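Local coordinates for protein MdcC (Pseudomonas fluorescens, PDB 5VIT) that probably serves as the acyl carrier subunit of malonate decarboxylase, holding acetyl and malonyl groups as thioesters on a phosphoribosyl-dephospho-CoA arm, at residues S25-V30 and P82-L87; Q43-V48 and D74-G79; F8-P13 and P68-I73. All blocks are in the same frame, centred on the assembly; numbering follows the deposited sequence.

Contact 1: residues S25-V30 and P82-L87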
ATOM      1  N   SER B  25     -24.562   7.892  15.907  1.00 33.76           N
ATOM      2  CA  SER B  25     -24.483   6.437  15.725  1.00 32.96           C
ATOM      3  C   SER B  25     -23.513   6.109  14.611  1.00 31.60           C
ATOM      4  O   SER B  25     -23.543   6.733  13.557  1.00 32.70           O
ATOM      5  CB  SER B  25     -25.857   5.829  15.421  1.00 33.53           C
ATOM      6  OG  SER B  25     -26.483   6.501  14.346  1.00 48.73           O
ATOM      7  N   GLY B  26     -22.642   5.139  14.856  1.00 32.31           N
ATOM      8  CA  GLY B  26     -21.653   4.752  13.869  1.00 30.33           C
ATOM      9  C   GLY B  26     -20.479   5.709  13.833  1.00 26.88           C
ATOM     10  O   GLY B  26     -19.681   5.702  12.893  1.00 27.84           O
ATOM     11  N   ASP B  27     -20.370   6.532  14.867  1.00 26.34           N
ATOM     12  CA  ASP B  27     -19.316   7.546  14.936  1.00 31.20           C
ATOM     13  C   ASP B  27     -18.797   7.671  16.370  1.00 27.04           C
ATOM     14  O   ASP B  27     -19.325   7.031  17.281  1.00 26.63           O
ATOM     15  CB  ASP B  27     -19.842   8.902  14.422  1.00 29.97           C
ATOM     16  CG  ASP B  27     -18.727   9.835  13.973  1.00 33.30           C
ATOM     17  OD1 ASP B  27     -19.037  10.958  13.509  1.00 40.76           O
ATOM     18  OD2 ASP B  27     -17.541   9.458  14.088  1.00 30.64           O
ATOM     19  N   LEU B  28     -17.771   8.497  16.565  1.00 25.77           N
ATOM     20  CA  LEU B  28     -17.213   8.735  17.896  1.00 26.45           C
ATOM     21  C   LEU B  28     -16.660  10.148  17.977  1.00 29.19           C
ATOM     22  O   LEU B  28     -16.333  10.746  16.950  1.00 28.64           O
ATOM     23  CB  LEU B  28     -16.097   7.731  18.214  1.00 23.10           C
ATOM     24  CG  LEU B  28     -14.768   7.941  17.474  1.00 27.56           C
ATOM     25  CD1 LEU B  28     -13.661   7.148  18.141  1.00 25.93           C
ATOM     26  CD2 LEU B  28     -14.866   7.560  15.949  1.00 25.92           C
ATOM     27  N   GLU B  29     -16.534  10.680  19.190  1.00 26.39           N
ATOM     28  CA  GLU B  29     -15.740  11.891  19.383  1.00 28.02           C
ATOM     29  C   GLU B  29     -14.472  11.536  20.138  1.00 27.91           C
ATOM     30  O   GLU B  29     -14.448  10.572  20.891  1.00 28.71           O
ATOM     31  CB  GLU B  29     -16.515  12.973  20.142  1.00 27.56           C
ATOM     32  CG  GLU B  29     -16.722  12.655  21.629  1.00 27.95           C
ATOM     33  CD  GLU B  29     -17.534  13.727  22.362  1.00 33.05           C
ATOM     34  OE1 GLU B  29     -17.799  13.548  23.575  1.00 31.08           O
ATOM     35  OE2 GLU B  29     -17.906  14.747  21.730  1.00 27.17           O
ATOM     36  N   VAL B  30     -13.416  12.313  19.934  1.00 26.39           N
ATOM     37  CA  VAL B  30     -12.169  12.076  20.629  1.00 30.75           C
ATOM     38  C   VAL B  30     -11.664  13.399  21.206  1.00 32.01           C
ATOM     39  O   VAL B  30     -11.511  14.386  20.481  1.00 30.14           O
ATOM     40  CB  VAL B  30     -11.098  11.435  19.693  1.00 28.05           C
ATOM     41  CG1 VAL B  30      -9.798  11.245  20.431  1.00 27.80           C
ATOM     42  CG2 VAL B  30     -11.582  10.083  19.160  1.00 29.96           C
ATOM     43  N   PRO B  82     -13.766   0.138  13.184  1.00 29.84           N
ATOM     44  CA  PRO B  82     -12.347   0.363  13.479  1.00 26.57           C
ATOM     45  C   PRO B  82     -11.702   1.292  12.470  1.00 29.69           C
ATOM     46  O   PRO B  82     -10.819   2.077  12.824  1.00 30.59           O
ATOM     47  CB  PRO B  82     -11.752  -1.039  13.383  1.00 25.62           C
ATOM     48  CG  PRO B  82     -12.861  -1.908  13.828  1.00 28.22           C
ATOM     49  CD  PRO B  82     -14.099  -1.295  13.207  1.00 30.77           C
ATOM     50  N   GLY B  83     -12.153   1.201  11.221  1.00 26.28           N
ATOM     51  CA  GLY B  83     -11.720   2.116  10.184  1.00 27.79           C
ATOM     52  C   GLY B  83     -12.034   3.569  10.491  1.00 29.99           C
ATOM     53  O   GLY B  83     -11.157   4.432  10.382  1.00 31.52           O
ATOM     54  N   VAL B  84     -13.278   3.850  10.874  1.00 30.09           N
ATOM     55  CA  VAL B  84     -13.657   5.210  11.260  1.00 30.52           C
ATOM     56  C   VAL B  84     -12.886   5.650  12.509  1.00 30.58           C
ATOM     57  O   VAL B  84     -12.383   6.770  12.563  1.00 29.79           O
ATOM     58  CB  VAL B  84     -15.179   5.333  11.517  1.00 25.02           C
ATOM     59  CG1 VAL B  84     -15.531   6.700  12.142  1.00 22.54           C
ATOM     60  CG2 VAL B  84     -15.958   5.115  10.215  1.00 29.86           C
ATOM     61  N   VAL B  85     -12.786   4.757  13.498  1.00 29.02           N
ATOM     62  CA  VAL B  85     -12.048   5.046  14.729  1.00 28.78           C
ATOM     63  C   VAL B  85     -10.592   5.444  14.426  1.00 32.03           C
ATOM     64  O   VAL B  85     -10.116   6.491  14.871  1.00 30.66           O
ATOM     65  CB  VAL B  85     -12.039   3.836  15.703  1.00 29.95           C
ATOM     66  CG1 VAL B  85     -11.162   4.138  16.891  1.00 32.03           C
ATOM     67  CG2 VAL B  85     -13.451   3.468  16.152  1.00 27.77           C
ATOM     68  N   ARG B  86      -9.895   4.609  13.660  1.00 31.91           N
ATOM     69  CA  ARG B  86      -8.514   4.903  13.292  1.00 35.17           C
ATOM     70  C   ARG B  86      -8.370   6.271  12.612  1.00 37.79           C
ATOM     71  O   ARG B  86      -7.512   7.069  12.984  1.00 34.82           O
ATOM     72  CB  ARG B  86      -7.953   3.815  12.376  1.00 35.04           C
ATOM     73  CG  ARG B  86      -6.574   4.185  11.879  1.00 40.75           C
ATOM     74  CD  ARG B  86      -5.888   3.099  11.079  1.00 34.44           C
ATOM     75  NE  ARG B  86      -4.634   3.634  10.564  1.00 35.88           N
ATOM     76  CZ  ARG B  86      -3.852   3.018   9.686  1.00 42.18           C
ATOM     77  NH1 ARG B  86      -4.189   1.828   9.192  1.00 36.79           N
ATOM     78  NH2 ARG B  86      -2.732   3.604   9.294  1.00 39.40           N
ATOM     79  N   LEU B  87      -9.231   6.541  11.629  1.00 34.75           N
ATOM     80  CA  LEU B  87      -9.179   7.794  10.880  1.00 37.08           C
ATOM     81  C   LEU B  87      -9.347   9.028  11.781  1.00 34.50           C
ATOM     82  O   LEU B  87      -8.613  10.004  11.655  1.00 32.22           O
ATOM     83  CB  LEU B  87     -10.248   7.789   9.789  1.00 30.38           C
ATOM     84  CG  LEU B  87     -10.099   8.827   8.681  1.00 42.81           C
ATOM     85  CD1 LEU B  87      -8.732   8.692   7.993  1.00 31.95           C
ATOM     86  CD2 LEU B  87     -11.232   8.675   7.675  1.00 35.68           C
TER
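Leu28 of the strand spans two successive helix residues, Val84 and Val85. Its CG sits between the backbone N and the carbonyl carbon (chi1 73°), which sends both methyl branches to the helix. Leu28 CD2 lies 4.0 Å from Val84 CG1 and equally near the CA of Val85. The other branch meets the methyls of Val85, with Leu28 CD1 4.1 Å from Val85 CG1. Leu28 and Val84 reach past one another, each heading the other's way; Val85 lies nearly perpendicular to Leu28. Val84 CG1 also meets a polar neighbour, Asp27 OD2, at 3.9 Å. That oxygen accepts from Leu28 N at 2.7 Å, the donor standing above the carboxylate plane, and it forms a salt bridge with Arg88. No hydrogen bond joins the two segments; apolar contacts of Leu28 with Val84 and Val85 carry most of it. The strand and helix run in similar directions, 23° apart, with axes 8.5 Å apart at closest approach. Leu28 also touches Ile75 and Asp77 of strand 71-78. Val85 reaches Trp55 and Leu58 of helix 52-62, and Val84 packs on Val236 of the MdcA chain. The first turns of helix 82-96 thus lie between the sheet and MdcA.

Contact 2: residues Q43-V48 and D74-G79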
ATOM      1  N   GLN B  43      -9.052   6.655  27.760  1.00 35.59           N
ATOM      2  CA  GLN B  43     -10.322   6.189  28.284  1.00 34.47           C
ATOM      3  C   GLN B  43     -11.298   6.030  27.124  1.00 34.41           C
ATOM      4  O   GLN B  43     -11.446   6.947  26.316  1.00 35.04           O
ATOM      5  CB  GLN B  43     -10.863   7.180  29.304  1.00 37.95           C
ATOM      6  CG  GLN B  43     -12.060   6.702  30.057  1.00 45.54           C
ATOM      7  CD  GLN B  43     -11.676   6.079  31.372  1.00 55.75           C
ATOM      8  OE1 GLN B  43     -10.500   5.746  31.607  1.00 51.20           O
ATOM      9  NE2 GLN B  43     -12.655   5.949  32.262  1.00 57.60           N
ATOM     10  N   VAL B  44     -11.946   4.873  27.031  1.00 30.53           N
ATOM     11  CA  VAL B  44     -12.933   4.632  25.983  1.00 31.30           C
ATOM     12  C   VAL B  44     -14.278   4.297  26.598  1.00 37.49           C
ATOM     13  O   VAL B  44     -14.383   3.405  27.442  1.00 38.61           O
ATOM     14  CB  VAL B  44     -12.538   3.464  25.026  1.00 34.01           C
ATOM     15  CG1 VAL B  44     -13.669   3.176  24.035  1.00 31.13           C
ATOM     16  CG2 VAL B  44     -11.248   3.762  24.285  1.00 30.12           C
ATOM     17  N   GLN B  45     -15.305   5.018  26.170  1.00 32.31           N
ATOM     18  CA  GLN B  45     -16.674   4.646  26.476  1.00 31.18           C
ATOM     19  C   GLN B  45     -17.327   4.283  25.162  1.00 32.91           C
ATOM     20  O   GLN B  45     -17.338   5.095  24.223  1.00 31.55           O
ATOM     21  CB  GLN B  45     -17.411   5.785  27.161  1.00 31.30           C
ATOM     22  CG  GLN B  45     -17.943   5.420  28.503  1.00 44.33           C
ATOM     23  CD  GLN B  45     -18.344   6.635  29.313  1.00 49.80           C
ATOM     24  OE1 GLN B  45     -18.211   7.773  28.858  1.00 45.01           O
ATOM     25  NE2 GLN B  45     -18.828   6.400  30.529  1.00 50.69           N
ATOM     26  N   THR B  46     -17.840   3.059  25.070  1.00 30.15           N
ATOM     27  CA  THR B  46     -18.338   2.560  23.794  1.00 30.81           C
ATOM     28  C   THR B  46     -19.669   1.845  23.998  1.00 30.96           C
ATOM     29  O   THR B  46     -19.892   1.224  25.024  1.00 35.43           O
ATOM     30  CB  THR B  46     -17.290   1.610  23.092  1.00 33.53           C
ATOM     31  OG1 THR B  46     -17.768   1.213  21.802  1.00 33.20           O
ATOM     32  CG2 THR B  46     -17.028   0.357  23.932  1.00 33.22           C
ATOM     33  N   SER B  47     -20.551   1.964  23.018  1.00 32.30           N
ATOM     34  CA  SER B  47     -21.833   1.275  23.034  1.00 33.51           C
ATOM     35  C   SER B  47     -21.716  -0.224  22.759  1.00 38.26           C
ATOM     36  O   SER B  47     -22.629  -0.989  23.065  1.00 39.25           O
ATOM     37  CB  SER B  47     -22.757   1.896  21.991  1.00 33.35           C
ATOM     38  OG  SER B  47     -22.121   1.920  20.724  1.00 35.24           O
ATOM     39  N   VAL B  48     -20.606  -0.622  22.144  1.00 36.85           N
ATOM     40  CA  VAL B  48     -20.369  -2.007  21.756  1.00 36.79           C
ATOM     41  C   VAL B  48     -19.714  -2.825  22.881  1.00 43.58           C
ATOM     42  O   VAL B  48     -18.565  -2.572  23.261  1.00 43.64           O
ATOM     43  CB  VAL B  48     -19.467  -2.084  20.529  1.00 40.03           C
ATOM     44  CG1 VAL B  48     -19.422  -3.522  19.998  1.00 40.37           C
ATOM     45  CG2 VAL B  48     -19.939  -1.114  19.455  1.00 36.29           C
ATOM     46  N   ASP B  74      -9.698  11.016  25.683  1.00 30.56           N
ATOM     47  CA  ASP B  74     -11.014  10.562  26.092  1.00 32.77           C
ATOM     48  C   ASP B  74     -11.865  10.294  24.846  1.00 34.34           C
ATOM     49  O   ASP B  74     -12.039  11.165  23.983  1.00 30.37           O
ATOM     50  CB  ASP B  74     -11.666  11.594  27.004  1.00 37.52           C
ATOM     51  CG  ASP B  74     -12.650  10.978  27.973  1.00 45.49           C
ATOM     52  OD1 ASP B  74     -13.076   9.817  27.750  1.00 50.26           O
ATOM     53  OD2 ASP B  74     -13.013  11.671  28.948  1.00 49.55           O
ATOM     54  N   ILE B  75     -12.372   9.074  24.751  1.00 33.42           N
ATOM     55  CA  ILE B  75     -13.127   8.656  23.584  1.00 33.01           C
ATOM     56  C   ILE B  75     -14.556   8.325  23.977  1.00 32.02           C
ATOM     57  O   ILE B  75     -14.783   7.634  24.974  1.00 31.35           O
ATOM     58  CB  ILE B  75     -12.469   7.438  22.908  1.00 30.70           C
ATOM     59  CG1 ILE B  75     -11.151   7.847  22.253  1.00 28.05           C
ATOM     60  CG2 ILE B  75     -13.412   6.807  21.894  1.00 27.70           C
ATOM     61  CD1 ILE B  75     -10.349   6.689  21.750  1.00 27.16           C
ATOM     62  N   HIS B  76     -15.515   8.840  23.206  1.00 27.27           N
ATOM     63  CA  HIS B  76     -16.919   8.473  23.369  1.00 25.02           C
ATOM     64  C   HIS B  76     -17.391   7.920  22.052  1.00 27.35           C
ATOM     65  O   HIS B  76     -17.594   8.669  21.090  1.00 28.75           O
ATOM     66  CB  HIS B  76     -17.775   9.675  23.810  1.00 31.60           C
ATOM     67  CG  HIS B  76     -17.307  10.313  25.083  1.00 34.96           C
ATOM     68  ND1 HIS B  76     -16.984  11.652  25.174  1.00 34.10           N
ATOM     69  CD2 HIS B  76     -17.102   9.792  26.320  1.00 35.31           C
ATOM     70  CE1 HIS B  76     -16.602  11.929  26.408  1.00 36.10           C
ATOM     71  NE2 HIS B  76     -16.655  10.816  27.121  1.00 38.55           N
ATOM     72  N   ASP B  77     -17.542   6.601  22.008  1.00 29.34           N
ATOM     73  CA  ASP B  77     -17.880   5.894  20.787  1.00 29.04           C
ATOM     74  C   ASP B  77     -19.291   5.301  20.775  1.00 28.53           C
ATOM     75  O   ASP B  77     -19.704   4.608  21.706  1.00 28.48           O
ATOM     76  CB  ASP B  77     -16.877   4.766  20.532  1.00 27.65           C
ATOM     77  CG  ASP B  77     -17.347   3.832  19.447  1.00 29.58           C
ATOM     78  OD1 ASP B  77     -17.172   4.186  18.272  1.00 28.11           O
ATOM     79  OD2 ASP B  77     -17.922   2.762  19.755  1.00 33.87           O
ATOM     80  N   PHE B  78     -20.007   5.563  19.688  1.00 29.23           N
ATOM     81  CA  PHE B  78     -21.347   5.023  19.458  1.00 30.17           C
ATOM     82  C   PHE B  78     -21.276   4.045  18.270  1.00 30.21           C
ATOM     83  O   PHE B  78     -21.987   4.192  17.271  1.00 27.87           O
ATOM     84  CB  PHE B  78     -22.339   6.179  19.197  1.00 27.31           C
ATOM     85  CG  PHE B  78     -23.801   5.802  19.272  1.00 30.84           C
ATOM     86  CD1 PHE B  78     -24.211   4.487  19.493  1.00 28.26           C
ATOM     87  CD2 PHE B  78     -24.778   6.788  19.112  1.00 33.23           C
ATOM     88  CE1 PHE B  78     -25.561   4.160  19.555  1.00 30.88           C
ATOM     89  CE2 PHE B  78     -26.134   6.468  19.161  1.00 29.90           C
ATOM     90  CZ  PHE B  78     -26.527   5.151  19.390  1.00 35.19           C
ATOM     91  N   GLY B  79     -20.389   3.064  18.366  1.00 30.50           N
ATOM     92  CA  GLY B  79     -20.348   1.989  17.380  1.00 34.26           C
ATOM     93  C   GLY B  79     -19.682   2.272  16.040  1.00 30.13           C
ATOM     94  O   GLY B  79     -20.062   1.706  15.016  1.00 31.75           O
TER
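This contact joins the two parallel strands of a beta-alpha-beta unit, in which helix 52-62 connects strand 39-46 to strand 71-78. Four bridges, from Gln43 with Asp74 to Thr46 with Asp77, set the register. The backbone bonds zigzag between the strands. Ile75 N donates to Gln43 O, and Gln45 N to Ile75 O. Asp77 N then donates to Gln45 O at 2.7 Å, nearly straight, with 174° at the hydrogen. On the helix-covered face, Val44 CG2 and Ile75 CD1 meet 4.0 Å apart. On the other face, Gln45 OE1 comes to the edge of the His76 ring, 3.4 Å from His76 CD2 and near the ring plane, while His76 ND1 is held by Glu29. The strand ends are tied by Asp77. Its CG lies anti to the backbone N (chi1 168°), placing the carboxylate beside the Thr46 hydroxyl. Asp77 OD2 accepts from Thr46 OG1 at 2.6 Å on its anti side. It also accepts from Gly79 N at 2.8 Å, above the carboxylate plane, closing an Asx turn. With alanine in place of Asp77, the Thr46 hydroxyl would probably lose its acceptor and the turn to Gly79 its tether. The other carboxylate oxygen, Asp77 OD1, accepts from Ala80 N.

Contact 3: residues F8-P13 and P68-I73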
ATOM      1  N   PHE B   8      -0.144   3.540  27.337  1.00 39.86           N
ATOM      2  CA  PHE B   8       0.918   3.245  26.401  1.00 39.31           C
ATOM      3  C   PHE B   8       2.105   4.104  26.708  1.00 43.30           C
ATOM      4  O   PHE B   8       1.947   5.192  27.263  1.00 41.24           O
ATOM      5  CB  PHE B   8       0.451   3.464  24.955  1.00 37.74           C
ATOM      6  CG  PHE B   8      -0.590   2.487  24.523  1.00 41.67           C
ATOM      7  CD1 PHE B   8      -1.935   2.812  24.597  1.00 33.85           C
ATOM      8  CD2 PHE B   8      -0.225   1.221  24.088  1.00 36.59           C
ATOM      9  CE1 PHE B   8      -2.889   1.900  24.228  1.00 36.88           C
ATOM     10  CE2 PHE B   8      -1.182   0.306  23.712  1.00 33.59           C
ATOM     11  CZ  PHE B   8      -2.512   0.644  23.788  1.00 36.88           C
ATOM     12  N   PRO B   9       3.305   3.609  26.358  1.00 43.36           N
ATOM     13  CA  PRO B   9       4.521   4.414  26.480  1.00 44.98           C
ATOM     14  C   PRO B   9       4.459   5.594  25.526  1.00 42.71           C
ATOM     15  O   PRO B   9       4.092   5.421  24.363  1.00 43.72           O
ATOM     16  CB  PRO B   9       5.637   3.433  26.096  1.00 43.44           C
ATOM     17  CG  PRO B   9       4.953   2.409  25.239  1.00 45.29           C
ATOM     18  CD  PRO B   9       3.582   2.259  25.840  1.00 33.85           C
ATOM     19  N   ALA B  10       4.801   6.780  26.014  1.00 40.14           N
ATOM     20  CA  ALA B  10       4.765   7.973  25.175  1.00 41.56           C
ATOM     21  C   ALA B  10       5.975   8.867  25.444  1.00 38.76           C
ATOM     22  O   ALA B  10       6.798   8.569  26.298  1.00 42.84           O
ATOM     23  CB  ALA B  10       3.468   8.738  25.398  1.00 41.25           C
ATOM     24  N   GLY B  11       6.085   9.953  24.695  1.00 43.46           N
ATOM     25  CA  GLY B  11       7.204  10.860  24.832  1.00 41.19           C
ATOM     26  C   GLY B  11       6.839  12.039  25.708  1.00 42.68           C
ATOM     27  O   GLY B  11       6.268  11.868  26.788  1.00 42.65           O
ATOM     28  N   GLN B  12       7.172  13.234  25.233  1.00 38.35           N
ATOM     29  CA  GLN B  12       6.920  14.467  25.965  1.00 42.04           C
ATOM     30  C   GLN B  12       5.454  14.868  25.802  1.00 46.70           C
ATOM     31  O   GLN B  12       4.814  14.499  24.816  1.00 44.08           O
ATOM     32  CB  GLN B  12       7.861  15.570  25.461  1.00 40.05           C
ATOM     33  CG  GLN B  12       8.765  16.192  26.525  1.00 44.86           C
ATOM     34  CD  GLN B  12       9.396  15.181  27.480  1.00 45.35           C
ATOM     35  OE1 GLN B  12       8.831  14.860  28.528  1.00 48.77           O
ATOM     36  NE2 GLN B  12      10.577  14.697  27.134  1.00 46.43           N
ATOM     37  N   PRO B  13       4.899  15.607  26.773  1.00 49.56           N
ATOM     38  CA  PRO B  13       3.494  15.992  26.598  1.00 45.52           C
ATOM     39  C   PRO B  13       3.248  16.777  25.313  1.00 52.43           C
ATOM     40  O   PRO B  13       4.001  17.709  24.997  1.00 45.10           O
ATOM     41  CB  PRO B  13       3.206  16.865  27.827  1.00 44.81           C
ATOM     42  CG  PRO B  13       4.540  17.140  28.451  1.00 49.63           C
ATOM     43  CD  PRO B  13       5.417  15.996  28.094  1.00 46.72           C
ATOM     44  N   PRO B  68       4.024   8.253  20.403  1.00 38.72           N
ATOM     45  CA  PRO B  68       3.143   9.418  20.306  1.00 43.92           C
ATOM     46  C   PRO B  68       3.486  10.438  21.390  1.00 43.00           C
ATOM     47  O   PRO B  68       4.249  10.124  22.304  1.00 39.54           O
ATOM     48  CB  PRO B  68       1.753   8.818  20.528  1.00 38.39           C
ATOM     49  CG  PRO B  68       2.006   7.674  21.450  1.00 39.27           C
ATOM     50  CD  PRO B  68       3.348   7.106  21.040  1.00 39.50           C
ATOM     51  N   PRO B  69       2.947  11.654  21.281  1.00 44.58           N
ATOM     52  CA  PRO B  69       3.090  12.592  22.392  1.00 42.61           C
ATOM     53  C   PRO B  69       2.332  12.079  23.611  1.00 41.65           C
ATOM     54  O   PRO B  69       1.364  11.329  23.459  1.00 46.81           O
ATOM     55  CB  PRO B  69       2.475  13.881  21.841  1.00 44.75           C
ATOM     56  CG  PRO B  69       1.538  13.419  20.765  1.00 39.34           C
ATOM     57  CD  PRO B  69       2.238  12.258  20.139  1.00 45.21           C
ATOM     58  N   ALA B  70       2.787  12.444  24.802  1.00 40.09           N
ATOM     59  CA  ALA B  70       2.078  12.078  26.016  1.00 45.04           C
ATOM     60  C   ALA B  70       0.792  12.892  26.072  1.00 41.65           C
ATOM     61  O   ALA B  70       0.817  14.119  26.147  1.00 42.24           O
ATOM     62  CB  ALA B  70       2.944  12.317  27.256  1.00 42.78           C
ATOM     63  N   LEU B  71      -0.334  12.198  26.005  1.00 43.88           N
ATOM     64  CA  LEU B  71      -1.628  12.854  25.938  1.00 35.72           C
ATOM     65  C   LEU B  71      -2.607  12.196  26.880  1.00 36.28           C
ATOM     66  O   LEU B  71      -2.389  11.075  27.346  1.00 35.52           O
ATOM     67  CB  LEU B  71      -2.187  12.819  24.514  1.00 38.08           C
ATOM     68  CG  LEU B  71      -1.451  13.560  23.400  1.00 41.16           C
ATOM     69  CD1 LEU B  71      -2.118  13.283  22.080  1.00 38.01           C
ATOM     70  CD2 LEU B  71      -1.432  15.050  23.672  1.00 44.98           C
ATOM     71  N   LEU B  72      -3.681  12.924  27.161  1.00 36.60           N
ATOM     72  CA  LEU B  72      -4.859  12.383  27.820  1.00 35.24           C
ATOM     73  C   LEU B  72      -5.918  12.283  26.744  1.00 35.25           C
ATOM     74  O   LEU B  72      -6.276  13.286  26.126  1.00 29.89           O
ATOM     75  CB  LEU B  72      -5.328  13.281  28.965  1.00 37.81           C
ATOM     76  CG  LEU B  72      -4.804  13.054  30.384  1.00 38.61           C
ATOM     77  CD1 LEU B  72      -3.376  12.590  30.380  1.00 40.15           C
ATOM     78  CD2 LEU B  72      -4.939  14.312  31.218  1.00 30.37           C
ATOM     79  N   ILE B  73      -6.390  11.071  26.481  1.00 36.85           N
ATOM     80  CA  ILE B  73      -7.339  10.891  25.396  1.00 36.89           C
ATOM     81  C   ILE B  73      -8.607  10.318  25.955  1.00 33.77           C
ATOM     82  O   ILE B  73      -8.600   9.290  26.639  1.00 35.41           O
ATOM     83  CB  ILE B  73      -6.792   9.979  24.279  1.00 36.32           C
ATOM     84  CG1 ILE B  73      -5.645  10.671  23.540  1.00 35.56           C
ATOM     85  CG2 ILE B  73      -7.899   9.630  23.280  1.00 36.34           C
ATOM     86  CD1 ILE B  73      -5.132   9.890  22.340  1.00 32.24           C
TER
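Ala10 and Ala70 turn their methyl groups into this contact between two loops, one following strand 2-9 and the other, beginning Pro68-Pro69, leading into strand 71-78. The methyl carbons, Ala10 CB and Ala70 CB, lie 4.1 Å apart. Ala10 CB also sits 3.5 Å from the carbonyl oxygen Pro68 O, and it faces the CG corner of the Pro68 ring. Ala70 CB lies 3.4 Å from Gly11 O, so both methyl groups rest against peptide oxygens as well as carbon. The larger side chains mostly turn elsewhere. Phe8 starts toward the other loop, but its CG lies anti to the carbonyl carbon (chi1 -67°) and its ring leads away, to an edge-to-face stack with Phe63. Gln12 points its side chain away and touches Pro37, leaving its carbonyl to make the contact. Pro13 and Pro69 also point away overall, though the CB of each still touches a carbonyl oxygen, Ala70 O and Gln12 O respectively.

Two backbone bonds clamp the loops. Gly11 N donates to Pro68 O at 3.0 Å. Ala70 N donates to Gln12 O at 2.9 Å, lying well above that carbonyl's plane. A single bridge pairs Pro13 with Ala70, and a CA-H...O contact runs from Pro13 CA to Ala70 O at 3.3 Å. Prolines cannot donate; the two backbone donors across the contact are Gly11 N and Ala70 N. The chemistry therefore implies a join made by the backbone and small methyl groups, with no charged or polar side chain bonding across it.

All three contacts reach the same sheet, with strand 71-78 running through contacts 2 and 3. Contacts 1 and 2 are close, their centres about 9 Å apart. Gly26 N lies 2.7 Å from Phe78 O, and Glu29 OE1 2.6 Å from His76 ND1, both probable hydrogen bonds. Contact 3 is about 20 Å, centre to centre, from each of the others, on the opposite side of the chain's centre. It still touches them through Ile73: Val30 CG1 packs 3.8 Å from Ile73 CG2, and Gln43 N lies 2.9 Å from Ile73 O. Ser25, the predicted attachment site of the prosthetic group, is unmodified here. It touches Phe78, so contacts 1 and 2 adjoin that site.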